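Local coordinates for regulatory protein RecX (Lactobacillus reuteri, PDB 3D5L) that probably modulates the activity of the recombinase RecA, in keeping with a part in DNA repair, at residues K101-Q105 and Q106-D110. Sequence-based numbering, arbitrary orientation.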
loop_
_atom_site.group_PDB
_atom_site.type_symbol
_atom_site.label_atom_id
_atom_site.label_comp_id
_atom_site.label_asym_id
_atom_site.label_seq_id
_atom_site.Cartn_x
_atom_site.Cartn_y
_atom_site.Cartn_z
ATOM N N LYS A 101 5.500 12.315 -2.750
ATOM C CA LYS A 101 4.620 12.929 -3.730
ATOM C C LYS A 101 3.255 12.255 -3.769
ATOM O O LYS A 101 2.229 12.927 -3.855
ATOM C CB LYS A 101 5.245 12.908 -5.130
ATOM C CG LYS A 101 4.287 13.445 -6.194
ATOM C CD LYS A 101 4.964 13.791 -7.523
ATOM C CE LYS A 101 3.945 14.469 -8.453
ATOM N NZ LYS A 101 4.508 14.885 -9.776
ATOM N N LEU A 102 3.237 10.926 -3.709
ATOM C CA LEU A 102 1.976 10.194 -3.726
ATOM C C LEU A 102 1.213 10.477 -2.442
ATOM O O LEU A 102 -0.007 10.616 -2.444
ATOM C CB LEU A 102 2.230 8.689 -3.838
ATOM C CG LEU A 102 2.646 8.147 -5.204
ATOM C CD1 LEU A 102 3.172 6.726 -5.027
ATOM C CD2 LEU A 102 1.453 8.189 -6.164
ATOM N N ARG A 103 1.953 10.559 -1.344
ATOM C CA ARG A 103 1.373 10.821 -0.037
ATOM C C ARG A 103 0.746 12.219 -0.046
ATOM O O ARG A 103 -0.380 12.415 0.418
ATOM C CB ARG A 103 2.470 10.726 1.026
ATOM C CG ARG A 103 1.990 10.346 2.410
ATOM C CD ARG A 103 3.167 10.307 3.370
ATOM N NE ARG A 103 3.980 9.096 3.256
ATOM C CZ ARG A 103 5.310 9.090 3.290
ATOM N NH1 ARG A 103 5.979 10.233 3.422
ATOM N NH2 ARG A 103 5.975 7.941 3.219
ATOM N N GLY A 104 1.481 13.182 -0.592
ATOM C CA GLY A 104 0.978 14.541 -0.680
ATOM C C GLY A 104 -0.311 14.638 -1.483
ATOM O O GLY A 104 -1.169 15.469 -1.178
ATOM N N GLN A 105 -0.451 13.802 -2.513
ATOM C CA GLN A 105 -1.660 13.796 -3.338
ATOM C C GLN A 105 -2.650 12.830 -2.711
ATOM O O GLN A 105 -3.733 12.579 -3.248
ATOM C CB GLN A 105 -1.342 13.349 -4.766
ATOM C CG GLN A 105 -0.387 14.259 -5.535
ATOM C CD GLN A 105 -0.923 15.677 -5.706
ATOM O OE1 GLN A 105 -0.958 16.464 -4.757
ATOM N NE2 GLN A 105 -1.345 16.004 -6.921
ATOM N N GLN A 106 -2.249 12.300 -1.560
ATOM C CA GLN A 106 -3.028 11.338 -0.796
ATOM C C GLN A 106 -3.599 10.208 -1.644
ATOM O O GLN A 106 -4.804 9.929 -1.635
ATOM C CB GLN A 106 -4.154 12.025 -0.018
ATOM C CG GLN A 106 -4.412 11.351 1.328
ATOM C CD GLN A 106 -3.137 11.230 2.175
ATOM O OE1 GLN A 106 -2.480 12.231 2.490
ATOM N NE2 GLN A 106 -2.782 10.000 2.541
ATOM N N LEU A 107 -2.704 9.559 -2.375
ATOM C CA LEU A 107 -3.073 8.440 -3.213
ATOM C C LEU A 107 -2.751 7.171 -2.431
ATOM O O LEU A 107 -3.074 6.061 -2.855
ATOM C CB LEU A 107 -2.304 8.519 -4.527
ATOM C CG LEU A 107 -2.661 9.795 -5.297
ATOM C CD1 LEU A 107 -1.829 9.904 -6.565
ATOM C CD2 LEU A 107 -4.139 9.768 -5.636
ATOM N N ILE A 108 -2.099 7.360 -1.286
ATOM C CA ILE A 108 -1.769 6.264 -0.383
ATOM C C ILE A 108 -2.157 6.709 1.034
ATOM O O ILE A 108 -1.995 7.876 1.389
ATOM C CB ILE A 108 -0.275 5.897 -0.430
ATOM C CG1 ILE A 108 0.589 7.115 -0.129
ATOM C CG2 ILE A 108 0.059 5.312 -1.799
ATOM C CD1 ILE A 108 2.084 6.792 -0.126
ATOM N N ASP A 109 -2.678 5.783 1.833
ATOM C CA ASP A 109 -3.118 6.107 3.187
ATOM C C ASP A 109 -3.180 4.830 4.020
ATOM O O ASP A 109 -4.171 4.104 3.969
ATOM C CB ASP A 109 -4.502 6.750 3.109
ATOM C CG ASP A 109 -4.958 7.340 4.427
ATOM O OD1 ASP A 109 -4.265 7.163 5.448
ATOM O OD2 ASP A 109 -6.026 7.989 4.440
ATOM N N ASP A 110 -2.130 4.570 4.795
ATOM C CA ASP A 110 -2.049 3.366 5.622
ATOM C C ASP A 110 -3.061 3.312 6.751
ATOM O O ASP A 110 -3.438 2.233 7.210
ATOM C CB ASP A 110 -0.638 3.212 6.195
ATOM C CG ASP A 110 0.336 2.604 5.200
ATOM O OD1 ASP A 110 -0.041 2.484 4.017
ATOM O OD2 ASP A 110 1.478 2.257 5.598
#
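Leu-102 and Leu-107 meet twice where helix 92-104 ends, once through the backbone and once through their side chains. Leu-107 N donates to Leu-102 O at 2.9 Å, nearly straight at 172°, and Gln-106 N donates to Arg-103 O at 2.7 Å, standing above that carbonyl plane and more bent. With the positive phi of Gln-106 (47°), these bonds make a Schellman motif: the chain reverses while two carbonyls of the last turn, those of Leu-102 and Arg-103, find donors. This left-handed position is often glycine; here an exposed glutamine takes the backbone angle. Its chain bends at chi2, and OE1 lies 3.0 Å from Arg-103 O, two acceptors that do not bond.

The apolar contacts lie around this turn. Leu-102 CD2 touches Leu-107 CD1 at 3.7 Å, the two branched chains crossing at about a right angle, while Leu-107 CG packs 3.8 Å from Gln-105 CB. Leu-102 also touches Tyr-64 and Leu-71 of helix 48-71, and Leu-107 reaches Leu-68. Leu-102 and Ile-108, apolar as their burial demands, both touch Ile-81 of helix 78-87. With chi1 at 56°, Ile-108 CG1 sits between backbone N and carbonyl carbon, and this longer branch comes within 3.8 Å of Arg-103 CA; CD1 lies 4.1 Å from Arg-103 CB and 4.2 Å from Leu-102 CB. An alanine here would lack CG1 and CD1 and would probably leave a gap beside Leu-102, Arg-103 and Ile-81.

Arg-103 lends its aliphatic CB to Ile-108, whereas its NH2 makes a salt bridge with Glu-78. Asp-109 suits the N-cap of helix 110-124: its carboxylate can accept from the first N-H groups, and OD1 takes a weak hydrogen bond from His-111 N. The chemistry thus implies a division of labour: backbone bonds set the turn's path, and leucine and isoleucine hold it against helices 48-71 and 78-87 before helix 110-124 begins.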